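Glycerol-3-phosphate dehydrogenase [NAD(+)] 1 (Saccharomyces cerevisiae, PDB 4FGW) catalyses the NAD-dependent interconversion of dihydroxyacetone phosphate and sn-glycerol 3-phosphate, supporting the glycerol accumulation that protects yeast cells from water loss during hyperosmotic stress. Local coordinates at residues Val118-Phe123 and Lys219-Arg224; Glu55-Tyr60 and Pro66-Trp71; Gly253-Leu258 and Lys377-Met382; Arg316-Ser321 and Gln368-Asn373. All coordinates share one frame; numbering follows the deposited sequence.

Contact 1: Val118-Phe123 and Lys219-Arg224; sequences VDIIVF and KALFHR
Helix-on-sheet packing in the Rossmann-type NAD-binding domain brings Ile120 and Val122 of strand 120-123 against Leu221 and Phe222 of helix 215-222. The contact is wholly apolar and buries 138 Å² over both sides. Ile120 and Leu221 reach toward each other tip to tip, with Ile120 CG2 4.0 Å from Leu221 CD2. The two CA atoms are 9.9 Å apart, so these branched side chains span the layer between strand and helix. Ile120 CG2 lies opposite the backbone N across the CA-CB bond, and this directs the methyl at the helix.

Val122, two residues along the strand, uses its CG2 methyl. It meets the rim of the Phe222 ring at CZ, near the ring plane, at 4.0 Å. The Phe222 CB does not point straight at the strand, but the ring end swings nearer. Leu221 CG sits over the centre of one face of the same ring, 4.1 Å above its plane.

Strand 120-123 runs parallel to strand 35-40 in the central sheet, and helix 215-222 shares the covered face with helix 44-59. Val53 of helix 44-59 touches both Leu221 and Phe222, and Phe64 fills in beside Ile120. The Val122 side chain lies about 7 Å from Gly46, a glycine of the probable dinucleotide-binding GxGxxG loop. Past the touching residues, His223 N bonds back to Lys219 O at 3.0 Å, closing the last helical turn. His223 NE2 then bonds to Glu384 of the second subunit.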
# COMPACT_ATOMS: atom_id res chain seq x y z
N VAL A 118 39.71 -0.74 4.49
CA VAL A 118 38.40 -0.81 5.02
C VAL A 118 37.83 -1.89 4.15
O VAL A 118 38.24 -2.06 3.02
CB VAL A 118 37.70 0.49 4.71
CG1 VAL A 118 37.43 0.57 3.24
CG2 VAL A 118 36.46 0.64 5.51
N ASP A 119 36.87 -2.61 4.69
CA ASP A 119 36.28 -3.76 4.03
C ASP A 119 34.92 -3.37 3.47
O ASP A 119 34.63 -3.70 2.31
CB ASP A 119 36.17 -4.96 4.99
CG ASP A 119 37.51 -5.47 5.46
OD1 ASP A 119 38.22 -6.11 4.65
OD2 ASP A 119 37.86 -5.23 6.63
N ILE A 120 34.10 -2.66 4.27
CA ILE A 120 32.75 -2.23 3.87
C ILE A 120 32.61 -0.70 3.93
O ILE A 120 32.84 -0.10 4.98
CB ILE A 120 31.64 -2.94 4.71
CG1 ILE A 120 31.86 -4.48 4.79
CG2 ILE A 120 30.23 -2.61 4.16
CD1 ILE A 120 31.17 -5.19 5.98
N ILE A 121 32.22 -0.09 2.79
CA ILE A 121 31.95 1.35 2.73
C ILE A 121 30.44 1.57 2.63
O ILE A 121 29.78 1.00 1.76
CB ILE A 121 32.73 2.12 1.61
CG1 ILE A 121 34.26 2.01 1.80
CG2 ILE A 121 32.32 3.61 1.59
CD1 ILE A 121 35.12 2.54 0.63
N VAL A 122 29.90 2.39 3.54
CA VAL A 122 28.48 2.74 3.55
C VAL A 122 28.41 4.20 3.07
O VAL A 122 28.86 5.10 3.78
CB VAL A 122 27.81 2.52 4.94
CG1 VAL A 122 26.32 2.86 4.89
CG2 VAL A 122 28.02 1.10 5.43
N PHE A 123 27.94 4.43 1.83
CA PHE A 123 27.84 5.79 1.29
C PHE A 123 26.54 6.40 1.73
O PHE A 123 25.47 5.82 1.50
CB PHE A 123 27.94 5.80 -0.24
CG PHE A 123 29.29 5.41 -0.78
CD1 PHE A 123 29.57 4.10 -1.16
CD2 PHE A 123 30.30 6.37 -0.92
CE1 PHE A 123 30.82 3.76 -1.67
CE2 PHE A 123 31.55 6.02 -1.44
CZ PHE A 123 31.80 4.72 -1.81
N LYS A 219 22.78 -8.48 6.88
CA LYS A 219 21.68 -8.59 7.83
C LYS A 219 22.19 -8.25 9.22
O LYS A 219 21.56 -7.47 9.92
CB LYS A 219 21.05 -10.01 7.81
CG LYS A 219 19.89 -10.22 8.79
CD LYS A 219 18.53 -9.80 8.24
CE LYS A 219 17.41 -10.19 9.19
NZ LYS A 219 16.11 -10.32 8.47
N ALA A 220 23.35 -8.81 9.61
CA ALA A 220 23.99 -8.57 10.90
C ALA A 220 24.48 -7.12 11.04
O ALA A 220 24.44 -6.58 12.14
CB ALA A 220 25.15 -9.54 11.09
N LEU A 221 24.92 -6.50 9.92
CA LEU A 221 25.45 -5.13 9.90
C LEU A 221 24.39 -4.06 10.14
O LEU A 221 24.66 -3.08 10.84
CB LEU A 221 26.21 -4.86 8.58
CG LEU A 221 26.94 -3.52 8.42
CD1 LEU A 221 28.04 -3.36 9.46
CD2 LEU A 221 27.51 -3.39 7.03
N PHE A 222 23.20 -4.23 9.55
CA PHE A 222 22.15 -3.21 9.64
C PHE A 222 20.97 -3.51 10.56
O PHE A 222 20.36 -2.56 11.07
CB PHE A 222 21.68 -2.81 8.24
CG PHE A 222 22.77 -2.26 7.34
CD1 PHE A 222 23.27 -0.98 7.52
CD2 PHE A 222 23.28 -3.03 6.29
CE1 PHE A 222 24.26 -0.47 6.68
CE2 PHE A 222 24.27 -2.52 5.45
CZ PHE A 222 24.76 -1.25 5.65
N HIS A 223 20.62 -4.80 10.76
CA HIS A 223 19.47 -5.17 11.59
C HIS A 223 19.60 -4.77 13.06
O HIS A 223 20.62 -5.03 13.70
CB HIS A 223 19.10 -6.66 11.45
CG HIS A 223 17.77 -7.00 12.07
ND1 HIS A 223 16.60 -6.95 11.33
CD2 HIS A 223 17.47 -7.35 13.34
CE1 HIS A 223 15.64 -7.29 12.17
NE2 HIS A 223 16.11 -7.52 13.39
N ARG A 224 18.54 -4.13 13.58
CA ARG A 224 18.43 -3.69 14.97
C ARG A 224 17.00 -4.04 15.44
O ARG A 224 16.12 -4.15 14.58
CB ARG A 224 18.66 -2.16 15.11
CG ARG A 224 20.02 -1.63 14.65
CD ARG A 224 21.23 -2.18 15.41
NE ARG A 224 21.24 -1.80 16.82
CZ ARG A 224 21.28 -2.66 17.83
NH1 ARG A 224 21.33 -3.97 17.60
NH2 ARG A 224 21.29 -2.23 19.08

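Contact 2: Glu55-Tyr60 and Pro66-Trp71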
# COMPACT_ATOMS: atom_id res chain seq x y z
N GLU A 55 26.67 0.03 16.63
CA GLU A 55 25.93 -0.79 17.59
C GLU A 55 26.10 -2.28 17.26
O GLU A 55 26.32 -3.09 18.16
CB GLU A 55 24.44 -0.42 17.58
CG GLU A 55 24.09 0.79 18.42
CD GLU A 55 22.71 1.39 18.18
OE1 GLU A 55 21.84 0.68 17.64
OE2 GLU A 55 22.51 2.57 18.53
N ASN A 56 26.03 -2.62 15.96
CA ASN A 56 26.17 -3.98 15.46
C ASN A 56 27.60 -4.50 15.46
O ASN A 56 27.80 -5.69 15.68
CB ASN A 56 25.50 -4.14 14.10
CG ASN A 56 24.00 -4.16 14.17
OD1 ASN A 56 23.39 -4.75 15.07
ND2 ASN A 56 23.36 -3.55 13.19
N CYS A 57 28.60 -3.61 15.23
CA CYS A 57 30.02 -3.96 15.27
C CYS A 57 30.41 -4.39 16.68
O CYS A 57 31.14 -5.37 16.84
CB CYS A 57 30.89 -2.81 14.77
SG CYS A 57 30.80 -2.54 12.98
N LYS A 58 29.87 -3.70 17.71
CA LYS A 58 30.04 -4.03 19.12
C LYS A 58 29.28 -5.33 19.44
O LYS A 58 29.73 -6.12 20.27
CB LYS A 58 29.51 -2.87 20.00
CG LYS A 58 30.54 -2.32 20.99
CD LYS A 58 30.38 -2.92 22.38
CE LYS A 58 31.38 -2.33 23.35
NZ LYS A 58 31.34 -3.00 24.68
N GLY A 59 28.15 -5.53 18.76
CA GLY A 59 27.28 -6.70 18.90
C GLY A 59 27.79 -7.97 18.23
O GLY A 59 27.40 -9.07 18.62
N TYR A 60 28.67 -7.83 17.21
CA TYR A 60 29.25 -8.96 16.49
C TYR A 60 30.79 -8.83 16.40
O TYR A 60 31.32 -8.51 15.34
CB TYR A 60 28.61 -9.13 15.10
CG TYR A 60 27.14 -9.47 15.14
CD1 TYR A 60 26.17 -8.47 15.05
CD2 TYR A 60 26.70 -10.79 15.25
CE1 TYR A 60 24.81 -8.77 15.08
CE2 TYR A 60 25.34 -11.10 15.28
CZ TYR A 60 24.40 -10.09 15.20
OH TYR A 60 23.06 -10.40 15.23
N PRO A 66 35.96 -3.68 15.93
CA PRO A 66 35.24 -2.91 16.96
C PRO A 66 34.86 -1.48 16.61
O PRO A 66 33.75 -1.06 16.92
CB PRO A 66 36.18 -2.97 18.18
CG PRO A 66 37.09 -4.11 17.91
CD PRO A 66 37.27 -4.14 16.43
N ILE A 67 35.78 -0.74 15.96
CA ILE A 67 35.65 0.68 15.61
C ILE A 67 35.04 0.90 14.22
O ILE A 67 35.44 0.25 13.26
CB ILE A 67 37.01 1.42 15.77
CG1 ILE A 67 37.79 0.95 17.01
CG2 ILE A 67 36.86 2.94 15.76
CD1 ILE A 67 39.05 0.14 16.68
N VAL A 68 34.12 1.85 14.14
CA VAL A 68 33.55 2.29 12.87
C VAL A 68 33.93 3.72 12.65
O VAL A 68 33.74 4.56 13.52
CB VAL A 68 32.00 2.18 12.83
CG1 VAL A 68 31.44 2.97 11.68
CG2 VAL A 68 31.57 0.75 12.71
N GLN A 69 34.49 3.99 11.48
CA GLN A 69 34.95 5.31 11.06
C GLN A 69 33.85 6.04 10.29
O GLN A 69 33.13 5.42 9.50
CB GLN A 69 36.21 5.18 10.21
CG GLN A 69 37.19 6.34 10.40
CD GLN A 69 38.07 6.27 11.64
OE1 GLN A 69 38.67 7.27 12.04
NE2 GLN A 69 38.20 5.10 12.26
N MET A 70 33.69 7.34 10.53
CA MET A 70 32.71 8.15 9.83
C MET A 70 33.38 9.39 9.26
O MET A 70 33.91 10.20 10.03
CB MET A 70 31.52 8.54 10.74
CG MET A 70 30.47 9.38 10.02
SD MET A 70 29.03 9.82 11.02
CE MET A 70 29.75 10.93 12.20
N TRP A 71 33.38 9.53 7.92
CA TRP A 71 33.97 10.69 7.29
C TRP A 71 33.09 11.92 7.50
O TRP A 71 31.95 11.96 7.04
CB TRP A 71 34.31 10.49 5.80
CG TRP A 71 34.86 11.74 5.18
CD1 TRP A 71 36.06 12.33 5.45
CD2 TRP A 71 34.16 12.64 4.30
NE1 TRP A 71 36.18 13.51 4.74
CE2 TRP A 71 35.03 13.72 4.03
CE3 TRP A 71 32.89 12.62 3.70
CZ2 TRP A 71 34.67 14.78 3.19
CZ3 TRP A 71 32.54 13.66 2.86
CH2 TRP A 71 33.42 14.72 2.60
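The flat group where Cys57 meets Pro66 and Val68 is a backbone carbonyl, as no aromatic ring joins the two segments. Pro66 O lies 4.0 Å from Cys57 CB, a van der Waals contact set by the backbone positions. The same oxygen accepts a hydrogen bond from Asn104 ND2. The CB of Pro66 points away from the helix, and the residue meets Cys57 through its carbonyl oxygen.

The main touch is between Cys57 and Val68. Cys57 SG comes to 3.4 Å from Val68 CG2, which is tight for a sulfur and a methyl. The CB of Cys57 is also close to this methyl, at 4.2 Å. Cys57 chi1 is -72°, which sets SG beside the backbone N, where it meets Val68 CG2. Val68 offers one branch only: CG2 makes both approaches to the cysteine. The segments bury 133 Å² between them, and Cys57 gives the largest share.

Helix 44-59 and strand 67-71 form the first helix and second parallel strand of the Rossmann-type fold. The helix starts at the predicted NAD-binding glycine loop, and the contact lies at its far end, where the chain turns back into the sheet. The nearest CA atoms of the two segments are those of Cys57 and Pro66, 5.6 Å apart. Val68 also packs on Val53, one turn earlier in the helix, and on Leu105 of the neighbouring strand. Cys57 reaches Val37 of strand 35-40. On the same helical turn, Asn56 ND2 donates to the carbonyls of Leu221 and His223.

Contact 3: Gly253-Leu258 and Lys377-Met382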
# COMPACT_ATOMS: atom_id res chain seq x y z
N GLY A 253 -1.94 13.89 -3.52
CA GLY A 253 -2.17 15.23 -3.00
C GLY A 253 -3.22 15.97 -3.79
O GLY A 253 -4.13 16.56 -3.20
N PHE A 254 -3.14 15.89 -5.14
CA PHE A 254 -4.11 16.50 -6.06
C PHE A 254 -5.50 15.99 -5.73
O PHE A 254 -6.42 16.78 -5.52
CB PHE A 254 -3.78 16.15 -7.53
CG PHE A 254 -2.47 16.67 -8.07
CD1 PHE A 254 -1.81 16.01 -9.10
CD2 PHE A 254 -1.90 17.84 -7.57
CE1 PHE A 254 -0.60 16.48 -9.60
CE2 PHE A 254 -0.69 18.31 -8.07
CZ PHE A 254 -0.05 17.63 -9.09
N VAL A 255 -5.62 14.68 -5.63
CA VAL A 255 -6.86 13.96 -5.36
C VAL A 255 -7.44 14.23 -3.94
O VAL A 255 -8.66 14.38 -3.81
CB VAL A 255 -6.62 12.48 -5.74
CG1 VAL A 255 -6.86 11.51 -4.60
CG2 VAL A 255 -7.38 12.12 -6.99
N GLU A 256 -6.56 14.38 -2.93
CA GLU A 256 -6.94 14.70 -1.55
C GLU A 256 -7.44 16.15 -1.46
O GLU A 256 -8.53 16.39 -0.95
CB GLU A 256 -5.75 14.50 -0.60
CG GLU A 256 -5.53 13.06 -0.18
CD GLU A 256 -4.39 12.80 0.78
OE1 GLU A 256 -3.76 13.78 1.24
OE2 GLU A 256 -4.13 11.61 1.08
N GLY A 257 -6.65 17.09 -2.01
CA GLY A 257 -6.94 18.52 -2.05
C GLY A 257 -8.23 18.87 -2.75
O GLY A 257 -8.87 19.87 -2.41
N LEU A 258 -8.64 18.03 -3.73
CA LEU A 258 -9.90 18.16 -4.48
C LEU A 258 -11.09 17.69 -3.61
O LEU A 258 -12.24 17.90 -3.99
CB LEU A 258 -9.84 17.33 -5.77
CG LEU A 258 -9.13 17.94 -6.99
CD1 LEU A 258 -8.86 16.88 -8.04
CD2 LEU A 258 -9.94 19.06 -7.61
N LYS A 377 -8.87 17.78 -12.32
CA LYS A 377 -10.14 17.06 -12.12
C LYS A 377 -10.27 15.93 -13.16
O LYS A 377 -11.05 15.00 -12.95
CB LYS A 377 -11.34 18.02 -12.28
CG LYS A 377 -11.36 19.22 -11.32
CD LYS A 377 -12.65 20.05 -11.46
CE LYS A 377 -12.66 20.99 -12.65
NZ LYS A 377 -13.99 21.62 -12.84
N ASN A 378 -9.51 16.03 -14.27
CA ASN A 378 -9.49 15.07 -15.37
C ASN A 378 -8.62 13.84 -15.10
O ASN A 378 -8.57 12.94 -15.94
CB ASN A 378 -9.04 15.76 -16.67
CG ASN A 378 -9.95 16.84 -17.20
OD1 ASN A 378 -9.56 17.61 -18.08
ND2 ASN A 378 -11.19 16.91 -16.72
N LEU A 379 -7.94 13.81 -13.92
CA LEU A 379 -7.07 12.71 -13.48
C LEU A 379 -7.69 11.31 -13.68
O LEU A 379 -7.04 10.51 -14.36
CB LEU A 379 -6.56 12.96 -12.04
CG LEU A 379 -5.29 12.24 -11.56
CD1 LEU A 379 -4.12 12.49 -12.47
CD2 LEU A 379 -4.91 12.71 -10.18
N PRO A 380 -8.96 11.02 -13.24
CA PRO A 380 -9.55 9.69 -13.51
C PRO A 380 -9.64 9.33 -15.00
O PRO A 380 -9.37 8.18 -15.35
CB PRO A 380 -10.95 9.80 -12.90
CG PRO A 380 -10.81 10.83 -11.85
CD PRO A 380 -9.88 11.84 -12.43
N ASP A 381 -10.02 10.30 -15.86
CA ASP A 381 -10.14 10.12 -17.31
C ASP A 381 -8.77 9.86 -17.97
O ASP A 381 -8.70 9.12 -18.95
CB ASP A 381 -10.79 11.36 -17.97
CG ASP A 381 -12.22 11.67 -17.55
OD1 ASP A 381 -12.91 10.75 -17.05
OD2 ASP A 381 -12.66 12.82 -17.77
N MET A 382 -7.70 10.49 -17.44
CA MET A 382 -6.33 10.36 -17.94
C MET A 382 -5.74 8.98 -17.66
O MET A 382 -5.00 8.45 -18.50
CB MET A 382 -5.43 11.45 -17.36
CG MET A 382 -5.80 12.85 -17.80
SD MET A 382 -4.56 14.08 -17.35
CE MET A 382 -5.06 14.48 -15.75
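This is apolar packing between the end of helix 235-257 and the start of the short helix 379-383, with Leu379 facing Phe254 and Val255, and the CG of Lys377 against Leu258. It lies in the C-terminal part of the chain and buries 184 Å² over both sides.

Leu379 gives the most surface. Its CD2 methyl is 4.1 Å from Val255 CG2 and more loosely placed, at 4.5 Å, from Phe254 CB. Leu379 and Val255 cross at about a right angle. With CG opposite its backbone N, at chi1 -159°, Leu379 extends toward helix 235-257. The Phe254 ring takes no close part here; it continues toward Ile369 and Val370 of helix 361-371.

Nearer the surface, Leu258 CD2 lies 4.0 Å from Lys377 CG. Only the aliphatic part of the lysine is used, and the chain bends at chi3. The nearest CA atoms of the two segments are those of this pair, 7.7 Å apart.

Beside the contact, Pro380 O accepts a hydrogen bond from His228 of the second subunit, and the Pro380 ring packs on Trp193 of that subunit. Helices 235-257 and 379-383 meet here in the family's helical C-terminal domain, beside the dimer interface.

Contact 4: Arg316-Ser321 and Gln368-Asn373; sequences RLMATS and QIVYNN
Met318, Val370 and Ile369 carry this contact, and Met318 gives more than half of the 86 Å² buried. Its terminal methyl does all the touching. Met318 CE lies 4.2 Å from Val370 CG2 and 4.4 Å from Ile369 CG2, so it rests against two neighbouring residues of one helix. The Met318 chain is extended at chi2, and a bend at chi3, 75°, turns CE off the line of the chain. The Met318 and Val370 side chains cross at about a right angle. Val370 turns CG2 to the methionine, and CG1 lies opposite its own backbone N.

Helices 310-320 and 361-371 belong to the helical C-terminal domain. Within the two segments the nearest CA atoms, of Met318 and Val370, are 9.0 Å apart. Phe254 of helix 235-257 touches all three residues, and Met376 touches Met318 and Ile369.

Side-chain bonds also form within each segment. Thr320 OG1 donates to Arg316 O at 3.1 Å, from above the carbonyl plane. Ser321 OG reaches Leu317 O at 2.7 Å, again from above the plane. Each of these carbonyls also takes the backbone N-H of the same residue. In the other segment Asn372 ND2 donates to Gln368 OE1 at 2.7 Å, with a bent N-H...O angle of 139°.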
# COMPACT_ATOMS: atom_id res chain seq x y z
N ARG A 316 -1.46 18.97 -2.55
CA ARG A 316 -2.71 19.21 -1.82
C ARG A 316 -3.06 20.71 -1.85
O ARG A 316 -4.21 21.07 -2.09
CB ARG A 316 -2.56 18.70 -0.37
CG ARG A 316 -3.83 18.15 0.22
CD ARG A 316 -3.64 17.76 1.67
NE ARG A 316 -3.03 16.44 1.83
CZ ARG A 316 -1.97 16.19 2.59
NH1 ARG A 316 -1.37 17.17 3.25
NH2 ARG A 316 -1.49 14.95 2.69
N LEU A 317 -2.05 21.59 -1.64
CA LEU A 317 -2.21 23.04 -1.67
C LEU A 317 -2.53 23.52 -3.09
O LEU A 317 -3.39 24.38 -3.24
CB LEU A 317 -1.00 23.77 -1.07
CG LEU A 317 -1.15 25.30 -0.88
CD1 LEU A 317 -2.28 25.66 0.10
CD2 LEU A 317 0.15 25.92 -0.45
N MET A 318 -1.87 22.92 -4.12
CA MET A 318 -2.11 23.22 -5.54
C MET A 318 -3.60 23.05 -5.87
O MET A 318 -4.17 23.85 -6.61
CB MET A 318 -1.29 22.28 -6.43
CG MET A 318 0.13 22.70 -6.65
SD MET A 318 1.09 21.38 -7.45
CE MET A 318 0.50 21.49 -9.13
N ALA A 319 -4.22 22.00 -5.31
CA ALA A 319 -5.64 21.69 -5.48
C ALA A 319 -6.53 22.63 -4.64
O ALA A 319 -7.57 23.08 -5.14
CB ALA A 319 -5.89 20.24 -5.10
N THR A 320 -6.11 22.94 -3.40
CA THR A 320 -6.79 23.82 -2.44
C THR A 320 -6.86 25.27 -2.94
O THR A 320 -7.95 25.85 -2.99
CB THR A 320 -6.12 23.67 -1.04
OG1 THR A 320 -6.50 22.43 -0.47
CG2 THR A 320 -6.48 24.81 -0.08
N SER A 321 -5.70 25.85 -3.30
CA SER A 321 -5.56 27.22 -3.76
C SER A 321 -5.79 27.40 -5.26
O SER A 321 -6.72 28.11 -5.65
CB SER A 321 -4.20 27.77 -3.35
OG SER A 321 -3.15 27.01 -3.92
N GLN A 368 1.78 16.71 -16.75
CA GLN A 368 0.89 17.61 -17.49
C GLN A 368 0.19 18.63 -16.58
O GLN A 368 -0.00 19.77 -17.00
CB GLN A 368 -0.15 16.82 -18.32
CG GLN A 368 0.43 15.97 -19.46
CD GLN A 368 1.16 16.73 -20.56
OE1 GLN A 368 0.92 17.91 -20.82
NE2 GLN A 368 2.05 16.04 -21.26
N ILE A 369 -0.18 18.22 -15.36
CA ILE A 369 -0.83 19.08 -14.36
C ILE A 369 0.18 20.12 -13.82
O ILE A 369 -0.13 21.31 -13.78
CB ILE A 369 -1.49 18.23 -13.23
CG1 ILE A 369 -2.73 17.47 -13.76
CG2 ILE A 369 -1.85 19.08 -12.00
CD1 ILE A 369 -3.13 16.21 -12.92
N VAL A 370 1.37 19.64 -13.40
CA VAL A 370 2.46 20.43 -12.82
C VAL A 370 3.05 21.46 -13.78
O VAL A 370 3.10 22.65 -13.43
CB VAL A 370 3.55 19.52 -12.17
CG1 VAL A 370 4.77 20.33 -11.72
CG2 VAL A 370 2.99 18.71 -11.01
N TYR A 371 3.50 21.03 -14.97
CA TYR A 371 4.17 21.90 -15.95
C TYR A 371 3.26 22.66 -16.87
O TYR A 371 3.43 23.87 -17.02
CB TYR A 371 5.27 21.14 -16.70
CG TYR A 371 6.44 20.86 -15.78
CD1 TYR A 371 6.47 19.71 -15.00
CD2 TYR A 371 7.46 21.79 -15.61
CE1 TYR A 371 7.51 19.47 -14.10
CE2 TYR A 371 8.51 21.56 -14.72
CZ TYR A 371 8.53 20.40 -13.97
OH TYR A 371 9.56 20.18 -13.10
N ASN A 372 2.30 21.98 -17.47
CA ASN A 372 1.32 22.62 -18.34
C ASN A 372 0.10 22.95 -17.47
O ASN A 372 0.22 22.88 -16.24
CB ASN A 372 1.03 21.73 -19.56
CG ASN A 372 2.30 21.33 -20.30
OD1 ASN A 372 3.13 22.16 -20.67
ND2 ASN A 372 2.51 20.03 -20.46
N ASN A 373 -1.05 23.28 -18.00
CA ASN A 373 -2.11 23.62 -17.08
C ASN A 373 -3.30 22.72 -17.16
O ASN A 373 -4.43 23.17 -17.24
CB ASN A 373 -2.52 25.08 -17.21
CG ASN A 373 -1.64 25.98 -16.41
OD1 ASN A 373 -0.62 26.47 -16.90
ND2 ASN A 373 -2.00 26.19 -15.15

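The contacts form two pairs, on opposite sides of the chain's centre. Contacts 1 and 2 share the Rossmann-type sheet, with centres 9 Å apart. The salt bridge from Arg224 NE to Glu55 OE1, 2.7 Å, ties them. Contacts 3 and 4 lie in the helical domain, with centres 10 Å apart. A salt bridge between Glu256 OE1 and Arg316 NE, 2.8 Å, joins them. Contact 1 is about 42 Å from contact 3, centre to centre. Helix 235-257 of contact 3 also carries Lys245, the probable proton acceptor. Helix 310-320 of contact 4 starts at Arg310 and Asn311, the probable substrate-binding residues. The side chains of Phe254 and Val370 are each about 9 Å from that of Asn311.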